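Local coordinates for protein transcriptional regulator, TetR family (Agrobacterium tumefaciens, PDB 2G7S) that probably binds operator DNA as a homodimer and regulates transcription, perhaps in response to a small-molecule ligand, as many TetR-family proteins do, at residues 75-81 / 141-147; 102-108 / 169-173; 14-18 / 58-63; 53-57 / 118-122. All blocks are in the same frame, centred on the assembly; numbering follows the deposited sequence. Where two conformers were deposited one is given.

Contact 1 of 4, residues 75-81 / 141-147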
loop_
_atom_site.group_PDB
_atom_site.type_symbol
_atom_site.label_atom_id
_atom_site.label_comp_id
_atom_site.label_asym_id
_atom_site.label_seq_id
_atom_site.Cartn_x
_atom_site.Cartn_y
_atom_site.Cartn_z
ATOM N N GLU A 75 25.082 -0.259 -3.191
ATOM C CA GLU A 75 25.665 0.156 -4.425
ATOM C C GLU A 75 27.188 0.172 -4.308
ATOM O O GLU A 75 27.919 -0.301 -5.203
ATOM C CB GLU A 75 25.110 1.542 -4.838
ATOM C CG GLU A 75 25.454 1.966 -6.194
ATOM C CD GLU A 75 24.955 3.350 -6.457
ATOM O OE1 GLU A 75 23.867 3.761 -5.893
ATOM O OE2 GLU A 75 25.625 4.046 -7.241
ATOM N N LYS A 76 27.729 0.683 -3.209
ATOM C CA LYS A 76 29.179 0.714 -3.004
ATOM C C LYS A 76 29.816 -0.686 -2.962
ATOM O O LYS A 76 30.884 -0.877 -3.556
ATOM C CB LYS A 76 29.473 1.321 -1.681
ATOM C CG LYS A 76 30.954 1.591 -1.460
ATOM C CD LYS A 76 31.251 2.210 -0.063
ATOM C CE LYS A 76 31.197 1.168 0.994
ATOM N NZ LYS A 76 31.356 1.774 2.304
ATOM N N ASN A 77 29.221 -1.601 -2.166
ATOM C CA ASN A 77 29.822 -2.892 -1.813
ATOM C C ASN A 77 29.642 -3.938 -2.933
ATOM O O ASN A 77 30.473 -4.832 -3.085
ATOM C CB ASN A 77 29.227 -3.423 -0.501
ATOM C CG ASN A 77 29.730 -2.661 0.688
ATOM O OD1 ASN A 77 30.834 -2.132 0.632
ATOM N ND2 ASN A 77 28.941 -2.590 1.756
ATOM N N ILE A 78 28.623 -3.797 -3.763
ATOM C CA ILE A 78 28.214 -4.828 -4.710
ATOM C C ILE A 78 28.475 -4.313 -6.137
ATOM O O ILE A 78 27.992 -3.274 -6.508
ATOM C CB ILE A 78 26.701 -5.153 -4.510
ATOM C CG1 ILE A 78 26.433 -5.529 -3.078
ATOM C CG2 ILE A 78 26.249 -6.184 -5.485
ATOM C CD1 ILE A 78 24.866 -5.589 -2.790
ATOM N N SER A 79 29.252 -5.076 -6.908
ATOM C CA SER A 79 29.569 -4.608 -8.267
ATOM C C SER A 79 28.460 -4.770 -9.309
ATOM O O SER A 79 28.266 -3.885 -10.176
ATOM C CB SER A 79 30.872 -5.230 -8.759
ATOM O OG SER A 79 30.755 -6.641 -8.772
ATOM N N ASP A 80 27.702 -5.871 -9.226
ATOM C CA ASP A 80 26.779 -6.202 -10.276
ATOM C C ASP A 80 25.400 -5.569 -10.000
ATOM O O ASP A 80 24.814 -5.790 -8.946
ATOM C CB ASP A 80 26.717 -7.723 -10.273
ATOM C CG ASP A 80 25.773 -8.337 -11.280
ATOM O OD1 ASP A 80 24.847 -7.741 -11.736
ATOM O OD2 ASP A 80 25.907 -9.601 -11.527
ATOM N N PRO A 81 24.864 -4.780 -10.930
ATOM C CA PRO A 81 23.540 -4.158 -10.698
ATOM C C PRO A 81 22.451 -5.157 -10.346
ATOM O O PRO A 81 21.574 -4.866 -9.517
ATOM C CB PRO A 81 23.229 -3.486 -12.064
ATOM C CG PRO A 81 24.623 -3.176 -12.657
ATOM C CD PRO A 81 25.432 -4.390 -12.246
ATOM N N ARG A 141 22.452 0.837 -15.292
ATOM C CA ARG A 141 23.815 0.241 -15.230
ATOM C C ARG A 141 23.727 -1.209 -15.637
ATOM O O ARG A 141 24.650 -1.765 -16.270
ATOM C CB ARG A 141 24.376 0.358 -13.857
ATOM C CG ARG A 141 24.682 1.848 -13.518
ATOM C CD ARG A 141 25.580 1.936 -12.250
ATOM N NE ARG A 141 25.022 1.266 -11.092
ATOM C CZ ARG A 141 24.194 1.892 -10.206
ATOM N NH1 ARG A 141 23.822 3.189 -10.355
ATOM N NH2 ARG A 141 23.741 1.212 -9.149
ATOM N N GLY A 142 22.665 -1.908 -15.243
ATOM C CA GLY A 142 22.565 -3.299 -15.670
ATOM C C GLY A 142 22.478 -3.448 -17.174
ATOM O O GLY A 142 23.090 -4.380 -17.760
ATOM N N ILE A 143 21.722 -2.563 -17.825
ATOM C CA ILE A 143 21.738 -2.562 -19.304
ATOM C C ILE A 143 23.127 -2.203 -19.831
ATOM O O ILE A 143 23.637 -2.876 -20.723
ATOM C CB ILE A 143 20.710 -1.566 -19.840
ATOM C CG1 ILE A 143 19.265 -2.070 -19.581
ATOM C CG2 ILE A 143 20.946 -1.320 -21.353
ATOM C CD1 ILE A 143 18.884 -3.285 -20.385
ATOM N N ALA A 144 23.724 -1.168 -19.283
ATOM C CA ALA A 144 24.990 -0.695 -19.834
ATOM C C ALA A 144 26.067 -1.766 -19.723
ATOM O O ALA A 144 26.971 -1.808 -20.578
ATOM C CB ALA A 144 25.451 0.538 -19.082
ATOM N N GLN A 145 25.973 -2.616 -18.684
ATOM C CA GLN A 145 26.911 -3.713 -18.440
ATOM C C GLN A 145 26.501 -5.064 -19.040
ATOM O O GLN A 145 27.243 -6.099 -18.841
ATOM C CB GLN A 145 27.128 -3.913 -16.939
ATOM C CG GLN A 145 27.773 -2.694 -16.286
ATOM C CD GLN A 145 27.863 -2.778 -14.813
ATOM O OE1 GLN A 145 27.893 -3.875 -14.278
ATOM N NE2 GLN A 145 27.775 -1.654 -14.129
ATOM N N GLY A 146 25.411 -5.082 -19.799
ATOM C CA GLY A 146 24.888 -6.339 -20.401
ATOM C C GLY A 146 24.458 -7.389 -19.349
ATOM O O GLY A 146 24.451 -8.619 -19.665
ATOM N N ARG A 147 24.081 -6.930 -18.140
ATOM C CA ARG A 147 23.668 -7.833 -17.039
ATOM C C ARG A 147 22.155 -8.080 -16.911
ATOM O O ARG A 147 21.760 -8.984 -16.118
ATOM C CB ARG A 147 24.170 -7.352 -15.661
ATOM C CG ARG A 147 25.719 -7.293 -15.491
ATOM C CD ARG A 147 26.355 -8.707 -15.345
ATOM N NE ARG A 147 27.561 -8.685 -14.516
ATOM C CZ ARG A 147 28.105 -9.786 -14.004
ATOM N NH1 ARG A 147 27.531 -10.957 -14.242
ATOM N NH2 ARG A 147 29.210 -9.728 -13.254
HETATM O O HOH W 1 26.926 -1.015 -10.893
HETATM O O HOH W 2 30.349 -7.138 -11.588
HETATM O O HOH W 3 29.761 -3.631 -12.220
#
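With chi1 at -170° and the chain extended beyond CG, Glu75 reaches across to Arg141. Arg141 comes to meet it by a bend at chi3 (-56°). The two side chains cross at about a right angle. Glu75 OE2 lies over one face of the guanidinium, 3.7 Å from Arg141 NH1. This is a long salt bridge of charges only, with no N-H aimed at the oxygen. The directed bonds of this pair go to other residues: Glu75 OE1 accepts from Trp134 NE1, and Arg141 NH2 donates to Gln84 OE1.

Asp80 and Arg147 repeat the pattern. Asp80 OD2 sits over the centre of the Arg147 guanidinium, 3.4 Å from NH1, and the two flat groups are stacked with their planes 21° apart. Asp80 is also the N-cap of helix 81-98, where its OD1 accepts from Leu82 N.

Between the two ion pairs lies Pro81. Its CG rests 3.5 Å from Gly142 N, and its CD is 3.2 Å from Gln145 OE1. A water donates to Ser79 O and accepts from Arg141 NE, 3.0 Å away.

Helix 118-144 ends here in a Schellman motif at Gly146. No direct hydrogen bond joins the segments, so stacked charges, proline packing and bridging water hold the two helix ends together.

Contact 2 of 4, residues 102-108 / 169-173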
loop_
_atom_site.group_PDB
_atom_site.type_symbol
_atom_site.label_atom_id
_atom_site.label_comp_id
_atom_site.label_asym_id
_atom_site.label_seq_id
_atom_site.Cartn_x
_atom_site.Cartn_y
_atom_site.Cartn_z
ATOM N N PRO A 102 8.574 -3.757 9.858
ATOM C CA PRO A 102 8.301 -4.608 8.708
ATOM C C PRO A 102 7.545 -3.882 7.588
ATOM O O PRO A 102 6.952 -4.534 6.747
ATOM C CB PRO A 102 7.416 -5.725 9.293
ATOM C CG PRO A 102 6.564 -4.927 10.311
ATOM C CD PRO A 102 7.588 -3.989 10.953
ATOM N N PHE A 103 7.570 -2.556 7.568
ATOM C CA PHE A 103 6.872 -1.807 6.516
ATOM C C PHE A 103 7.660 -0.509 6.327
ATOM O O PHE A 103 8.181 0.043 7.319
ATOM C CB PHE A 103 5.423 -1.505 6.914
ATOM C CG PHE A 103 4.424 -1.538 5.745
ATOM C CD1 PHE A 103 3.626 -2.630 5.518
ATOM C CD2 PHE A 103 4.279 -0.446 4.923
ATOM C CE1 PHE A 103 2.698 -2.671 4.494
ATOM C CE2 PHE A 103 3.328 -0.460 3.911
ATOM C CZ PHE A 103 2.573 -1.561 3.677
ATOM N N CYS A 104 7.707 -0.003 5.116
ATOM C CA CYS A 104 8.346 1.278 4.838
ATOM C C CYS A 104 7.439 2.423 5.382
ATOM O O CYS A 104 6.250 2.475 5.083
ATOM C CB CYS A 104 8.506 1.373 3.327
ATOM S SG CYS A 104 9.028 3.077 2.820
ATOM N N VAL A 105 8.016 3.328 6.182
ATOM C CA VAL A 105 7.275 4.476 6.707
ATOM C C VAL A 105 6.632 5.255 5.587
ATOM O O VAL A 105 5.489 5.723 5.719
ATOM C CB VAL A 105 8.345 5.392 7.419
ATOM C CG1 VAL A 105 7.755 6.785 7.716
ATOM C CG2 VAL A 105 8.902 4.738 8.689
ATOM N N CYS A 106 7.389 5.449 4.488
ATOM C CA CYS A 106 6.875 6.330 3.427
ATOM C C CYS A 106 5.804 5.596 2.621
ATOM O O CYS A 106 4.811 6.206 2.218
ATOM C CB CYS A 106 7.970 6.807 2.514
ATOM S SG CYS A 106 9.003 8.025 3.401
ATOM N N ALA A 107 5.966 4.285 2.380
ATOM C CA ALA A 107 4.930 3.591 1.657
ATOM C C ALA A 107 3.612 3.626 2.463
ATOM O O ALA A 107 2.505 3.708 1.900
ATOM C CB ALA A 107 5.382 2.129 1.364
ATOM N N LEU A 108 3.716 3.462 3.788
ATOM C CA LEU A 108 2.524 3.456 4.606
ATOM C C LEU A 108 1.869 4.839 4.554
ATOM O O LEU A 108 0.653 4.969 4.378
ATOM C CB LEU A 108 2.858 2.981 6.088
ATOM C CG LEU A 108 1.671 2.267 6.838
ATOM C CD1 LEU A 108 2.179 1.582 8.100
ATOM C CD2 LEU A 108 0.443 3.066 7.124
HETATM N N MSE A 169 5.002 -5.775 0.359
HETATM C CA MSE A 169 4.976 -5.460 1.776
HETATM C C MSE A 169 3.519 -5.544 2.269
HETATM O O MSE A 169 3.249 -5.978 3.447
HETATM C CB MSE A 169 5.470 -3.948 2.023
HETATM C CG MSE A 169 6.869 -3.749 1.927
HETATM SE SE MSE A 169 6.919 -1.745 2.081
HETATM C CE MSE A 169 9.049 -1.909 1.555
ATOM N N LEU A 170 2.598 -5.024 1.473
ATOM C CA LEU A 170 1.210 -4.969 1.875
ATOM C C LEU A 170 0.651 -6.383 1.972
ATOM O O LEU A 170 -0.021 -6.753 2.951
ATOM C CB LEU A 170 0.410 -4.159 0.827
ATOM C CG LEU A 170 -1.004 -3.845 1.241
ATOM C CD1 LEU A 170 -1.012 -2.836 2.398
ATOM C CD2 LEU A 170 -1.797 -3.304 0.063
ATOM N N SER A 171 0.919 -7.235 0.953
ATOM C CA SER A 171 0.423 -8.636 1.033
ATOM C C SER A 171 1.040 -9.375 2.211
ATOM O O SER A 171 0.331 -10.156 2.848
ATOM C CB SER A 171 0.668 -9.415 -0.272
ATOM O OG SER A 171 -0.304 -8.945 -1.232
ATOM N N ALA A 172 2.327 -9.111 2.519
ATOM C CA ALA A 172 2.950 -9.823 3.679
ATOM C C ALA A 172 2.213 -9.406 4.976
ATOM O O ALA A 172 1.955 -10.263 5.844
ATOM C CB ALA A 172 4.409 -9.497 3.739
ATOM N N ARG A 173 1.893 -8.122 5.078
ATOM C CA ARG A 173 1.176 -7.613 6.292
ATOM C C ARG A 173 -0.282 -8.202 6.322
ATOM O O ARG A 173 -0.818 -8.505 7.401
ATOM C CB ARG A 173 1.200 -6.061 6.278
ATOM C CG ARG A 173 0.219 -5.482 7.351
ATOM C CD ARG A 173 0.616 -4.033 7.631
ATOM N NE ARG A 173 1.808 -4.050 8.476
ATOM C CZ ARG A 173 2.360 -2.959 9.075
ATOM N NH1 ARG A 173 1.824 -1.738 8.830
ATOM N NH2 ARG A 173 3.403 -3.066 9.889
HETATM O O HOH W 4 5.048 -6.234 5.718
#
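The backbones come closest at Phe103 and Met169, whose CA atoms are 6.3 Å apart, where the loop leading into helix 105-110 passes the last turn of helix 154-173. This is a Met-aromatic contact in the all-helical C-terminal domain of a TetR-family protein. Residue 169 is selenomethionine.

Met169 packs over one face of the Phe103 ring. Its CB makes a CH-pi contact 4.1 Å from the ring centroid, and its SE stands over the same face, 20° off the normal. The chain is extended beyond CG (chi2 173°), which keeps SE over the ring and also brings it to Cys104 CB, 3.7 Å away. Leu170 CD1 touches Phe103 CZ.

Arg173 packs against the ring as well. Phe103 CD1 lies over one face of the guanidinium, near its rim, and the two planes are 30° apart. Leu108 CD1 meets the edge of the same group, 3.4 Å from Arg173 NH1, and Pro102 CG also touches Arg173 NH2. Carbon atoms of three residues thus pack against the guanidinium. Its NH1 is hydrogen-bonded to Ile22 O of helix 6-24 and to Ser111 O of the second subunit, which ties this spot to the probable DNA-binding domain and to the dimer interface.

The two backbones share one water. It donates to Pro102 O at 2.8 Å and to Met169 O at 2.9 Å.

Contact 3 of 4, residues 14-18 / 58-63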
loop_
_atom_site.group_PDB
_atom_site.type_symbol
_atom_site.label_atom_id
_atom_site.label_comp_id
_atom_site.label_asym_id
_atom_site.label_seq_id
_atom_site.Cartn_x
_atom_site.Cartn_y
_atom_site.Cartn_z
ATOM N N LEU A 14 11.664 10.515 18.518
ATOM C CA LEU A 14 11.593 10.117 17.092
ATOM C C LEU A 14 11.630 8.601 16.901
ATOM O O LEU A 14 10.904 8.100 16.023
ATOM C CB LEU A 14 12.801 10.724 16.331
ATOM C CG LEU A 14 12.643 12.240 16.096
ATOM C CD1 LEU A 14 13.963 12.813 15.561
ATOM C CD2 LEU A 14 11.484 12.608 15.144
ATOM N N GLN A 15 12.490 7.896 17.671
ATOM C CA GLN A 15 12.559 6.414 17.619
ATOM C C GLN A 15 11.128 5.871 17.846
ATOM O O GLN A 15 10.531 5.136 17.024
ATOM C CB GLN A 15 13.539 5.909 18.698
ATOM C CG GLN A 15 13.681 4.387 18.725
ATOM C CD GLN A 15 14.817 3.857 19.573
ATOM O OE1 GLN A 15 15.891 4.443 19.654
ATOM N NE2 GLN A 15 14.589 2.707 20.188
ATOM N N CYS A 16 10.555 6.252 18.966
ATOM C CA CYS A 16 9.226 5.761 19.378
ATOM C C CYS A 16 8.177 6.053 18.308
ATOM O O CYS A 16 7.433 5.169 17.880
ATOM C CB CYS A 16 8.829 6.418 20.731
ATOM S SG CYS A 16 7.143 6.055 21.179
ATOM N N ALA A 17 8.136 7.299 17.843
ATOM C CA ALA A 17 7.136 7.671 16.849
ATOM C C ALA A 17 7.345 6.853 15.552
ATOM O O ALA A 17 6.362 6.473 14.887
ATOM C CB ALA A 17 7.244 9.125 16.553
ATOM N N ARG A 18 8.582 6.576 15.211
ATOM C CA ARG A 18 8.817 5.770 13.968
ATOM C C ARG A 18 8.192 4.372 14.174
ATOM O O ARG A 18 7.510 3.846 13.275
ATOM C CB ARG A 18 10.292 5.664 13.674
ATOM C CG ARG A 18 10.377 5.055 12.260
ATOM C CD ARG A 18 11.618 4.727 11.614
ATOM N NE ARG A 18 12.603 5.760 11.705
ATOM C CZ ARG A 18 13.839 5.622 11.174
ATOM N NH1 ARG A 18 14.137 4.487 10.529
ATOM N NH2 ARG A 18 14.746 6.598 11.343
ATOM N N LYS A 58 10.196 15.432 10.654
ATOM C CA LYS A 58 11.557 15.113 11.116
ATOM C C LYS A 58 11.824 13.607 11.088
ATOM O O LYS A 58 12.947 13.176 10.833
ATOM C CB LYS A 58 11.758 15.660 12.526
ATOM C CG LYS A 58 11.815 17.179 12.479
ATOM C CD LYS A 58 13.180 17.634 11.999
ATOM C CE LYS A 58 13.188 19.144 11.734
ATOM N NZ LYS A 58 12.291 19.845 12.644
ATOM N N LEU A 59 10.820 12.829 11.467
ATOM C CA LEU A 59 10.963 11.387 11.450
ATOM C C LEU A 59 11.147 10.909 10.027
ATOM O O LEU A 59 11.994 10.011 9.793
ATOM C CB LEU A 59 9.618 10.852 12.034
ATOM C CG LEU A 59 9.097 9.472 12.171
ATOM C CD1 LEU A 59 7.815 9.528 13.040
ATOM C CD2 LEU A 59 8.962 8.729 10.892
ATOM N N VAL A 60 10.314 11.411 9.090
ATOM C CA VAL A 60 10.425 10.912 7.708
ATOM C C VAL A 60 11.752 11.380 7.113
ATOM O O VAL A 60 12.390 10.601 6.390
ATOM C CB VAL A 60 9.266 11.395 6.870
ATOM C CG1 VAL A 60 9.464 11.045 5.435
ATOM C CG2 VAL A 60 7.922 10.802 7.432
ATOM N N SER A 61 12.188 12.645 7.393
ATOM C CA SER A 61 13.488 13.082 6.825
ATOM C C SER A 61 14.629 12.146 7.322
ATOM O O SER A 61 15.503 11.723 6.517
ATOM C CB SER A 61 13.763 14.529 7.303
ATOM O OG SER A 61 15.005 14.944 6.838
ATOM N N GLN A 62 14.581 11.741 8.589
ATOM C CA GLN A 62 15.646 10.864 9.145
ATOM C C GLN A 62 15.506 9.471 8.495
ATOM O O GLN A 62 16.529 8.792 8.206
ATOM C CB GLN A 62 15.418 10.727 10.654
ATOM C CG GLN A 62 16.386 9.779 11.392
ATOM C CD GLN A 62 15.974 9.757 12.858
ATOM O OE1 GLN A 62 14.992 9.096 13.259
ATOM N NE2 GLN A 62 16.669 10.534 13.653
ATOM N N TYR A 63 14.267 9.002 8.320
ATOM C CA TYR A 63 14.055 7.652 7.729
ATOM C C TYR A 63 14.636 7.666 6.281
ATOM O O TYR A 63 15.278 6.701 5.846
ATOM C CB TYR A 63 12.527 7.373 7.653
ATOM C CG TYR A 63 12.257 6.184 6.787
ATOM C CD1 TYR A 63 12.384 4.876 7.321
ATOM C CD2 TYR A 63 11.838 6.345 5.447
ATOM C CE1 TYR A 63 12.123 3.768 6.515
ATOM C CE2 TYR A 63 11.517 5.200 4.638
ATOM C CZ TYR A 63 11.695 3.941 5.184
ATOM O OH TYR A 63 11.460 2.770 4.437
#
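Leu14 points toward segment 58-63 of helix 52-77 and begins the contact. Its CD2 lies 4.0 Å from Leu59 CB and also touches Lys58 CB, while CD1 reaches the amide of Gln62. One turn on, Ala17 CB meets Leu59 CD1 at 3.6 Å. Leu59 thus fits against Leu14, Ala17 and Arg18, with its two methyls divided between Ala17 (CD1) and the aliphatic part of Arg18 (CD2).

Arg18 closes the segment and is the residue most buried by the contact. Its chain runs extended to CG and CD, then bends at chi3, which brings the guanidinium alongside the second helix. NH2 donates to Gln62 OE1 at 3.2 Å, with an N-H...O angle of 152°. The acceptor lies near the guanidinium plane, but the donor is tilted 29° from the carbonyl plane of the amide. Tyr63 CA sits over one face of the guanidinium. The Tyr63 ring stands almost perpendicular to that group and takes NH1 at its edge, 3.7 Å from CD1. NH1 also forms a salt bridge with Glu66, so Gln62 and Glu66, one turn apart on helix 52-77, each hold one terminal nitrogen.

The helix segments cross almost at right angles (-87°), with their axes 10.0 Å apart. Helix 6-24 is the first helix of the N-terminal domain, whose helix-turn-helix probably binds DNA. Cys16 packs on helix 31-38, Val105 of helix 105-110 covers Arg18 and Tyr63, and Val60 faces helices 105-110 and 118-144.

Contact 4 of 4, residues 53-57 / 118-122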
loop_
_atom_site.group_PDB
_atom_site.type_symbol
_atom_site.label_atom_id
_atom_site.label_comp_id
_atom_site.label_asym_id
_atom_site.label_seq_id
_atom_site.Cartn_x
_atom_site.Cartn_y
_atom_site.Cartn_z
ATOM N N SER A 53 2.878 17.523 13.049
ATOM C CA SER A 53 3.342 17.521 11.640
ATOM C C SER A 53 4.841 17.703 11.616
ATOM O O SER A 53 5.512 17.070 10.771
ATOM C CB SER A 53 2.640 18.564 10.812
ATOM O OG SER A 53 2.937 19.843 11.216
ATOM N N ASP A 54 5.369 18.614 12.463
ATOM C CA ASP A 54 6.800 18.764 12.458
ATOM C C ASP A 54 7.540 17.502 12.961
ATOM O O ASP A 54 8.572 17.097 12.380
ATOM C CB ASP A 54 7.160 19.918 13.365
ATOM C CG ASP A 54 8.686 20.127 13.433
ATOM O OD1 ASP A 54 9.236 20.567 12.389
ATOM O OD2 ASP A 54 9.248 19.870 14.505
ATOM N N LEU A 55 7.000 16.865 14.001
ATOM C CA LEU A 55 7.614 15.630 14.478
ATOM C C LEU A 55 7.683 14.603 13.339
ATOM O O LEU A 55 8.732 13.957 13.095
ATOM C CB LEU A 55 6.723 15.132 15.625
ATOM C CG LEU A 55 7.298 13.997 16.429
ATOM C CD1 LEU A 55 6.534 13.928 17.837
ATOM C CD2 LEU A 55 7.087 12.784 15.705
ATOM N N VAL A 56 6.564 14.464 12.631
ATOM C CA VAL A 56 6.553 13.435 11.561
ATOM C C VAL A 56 7.425 13.870 10.353
ATOM O O VAL A 56 8.103 12.995 9.756
ATOM C CB VAL A 56 5.103 13.127 11.180
ATOM C CG1 VAL A 56 5.066 12.153 9.974
ATOM C CG2 VAL A 56 4.399 12.500 12.415
ATOM N N CYS A 57 7.488 15.163 10.033
ATOM C CA CYS A 57 8.435 15.526 8.974
ATOM C C CYS A 57 9.846 15.184 9.382
ATOM O O CYS A 57 10.622 14.713 8.535
ATOM C CB CYS A 57 8.371 17.032 8.715
ATOM S SG CYS A 57 6.944 17.559 7.752
ATOM N N GLU A 118 0.377 18.905 4.433
ATOM C CA GLU A 118 1.097 19.084 3.173
ATOM C C GLU A 118 2.615 18.944 3.379
ATOM O O GLU A 118 3.321 18.443 2.469
ATOM C CB GLU A 118 0.860 20.448 2.593
ATOM C CG GLU A 118 -0.599 20.665 2.217
ATOM C CD GLU A 118 -0.873 22.062 1.644
ATOM O OE1 GLU A 118 -0.052 22.993 1.770
ATOM O OE2 GLU A 118 -2.010 22.216 1.118
ATOM N N THR A 119 3.139 19.410 4.523
ATOM C CA THR A 119 4.597 19.319 4.701
ATOM C C THR A 119 5.067 17.858 4.790
ATOM O O THR A 119 6.170 17.505 4.273
ATOM C CB THR A 119 5.062 20.045 5.946
ATOM O OG1 THR A 119 4.265 19.577 7.039
ATOM C CG2 THR A 119 4.836 21.609 5.768
ATOM N N VAL A 120 4.242 16.997 5.388
ATOM C CA VAL A 120 4.555 15.562 5.430
ATOM C C VAL A 120 4.466 14.950 4.048
ATOM O O VAL A 120 5.328 14.120 3.678
ATOM C CB VAL A 120 3.612 14.844 6.448
ATOM C CG1 VAL A 120 3.909 13.326 6.455
ATOM C CG2 VAL A 120 3.829 15.449 7.837
ATOM N N VAL A 121 3.434 15.354 3.307
ATOM C CA VAL A 121 3.281 14.818 1.935
ATOM C C VAL A 121 4.530 15.101 1.091
ATOM O O VAL A 121 4.982 14.256 0.323
ATOM C CB VAL A 121 2.022 15.403 1.269
ATOM C CG1 VAL A 121 1.902 14.964 -0.223
ATOM C CG2 VAL A 121 0.800 14.966 2.082
ATOM N N LEU A 122 5.126 16.303 1.275
ATOM C CA LEU A 122 6.327 16.634 0.500
ATOM C C LEU A 122 7.422 15.595 0.797
ATOM O O LEU A 122 8.123 15.151 -0.139
ATOM C CB LEU A 122 6.839 18.054 0.876
ATOM C CG LEU A 122 5.975 19.194 0.450
ATOM C CD1 LEU A 122 6.641 20.517 1.052
ATOM C CD2 LEU A 122 5.917 19.279 -1.071
HETATM O O HOH W 5 5.026 20.763 9.468
#
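Thr119 leads the contact on the second helix and meets Cys57. Two nearly parallel helix segments pack here, their directions 6° apart and their axes 9.0 Å apart. They join helix 52-77, which leads out of the probable DNA-binding domain of the TetR fold, to the start of helix 118-144 in the C-terminal domain.

Thr119 holds OG1 between its backbone N and carbonyl carbon (chi1 51°), which turns the hydroxyl toward helix 52-77. OG1 is 3.4 Å from Cys57 SG. Val120 follows and carries the apolar part. CG1 of Val120 meets Val56 CG1 at 3.9 Å, and CG2 touches both Ser53 O and Cys57 SG, at 3.8 Å each. Cys57 SG also lies 3.6 Å from Val120 N, so the sulfur rests against the backbone between Thr119 and Val120.

Around this pair, Val56 also touches Ile21 of helix 6-24, and Ser53 packs on Pro117. Ser53 OG is hydrogen-bonded to Ser51 OG. A water spans the outer side of the contact, bound to Ser53 OG at 2.9 Å and to Thr119 OG1 at 2.8 Å.

In the fold
Helix 52-77 links three of the contacts. Contacts 4 and 3 lie near its start, with centres 11 Å apart, and contact 1 lies at its far end, about 35 Å from contact 4 between centres. Contacts 1 and 4 join this helix and the turn after it to the two ends of helix 118-144. Contacts 3 and 4 touch through Leu55, which meets Leu14 and Ala17. Contact 2 touches contact 3, where Val105 packs on Arg18 and Tyr63; their centres are 16 Å apart. Contacts 2 and 4 do not touch, their nearest atoms being about 6 Å apart. Contacts 2, 3 and 4 therefore lie where the probable DNA-binding domain meets the C-terminal domain.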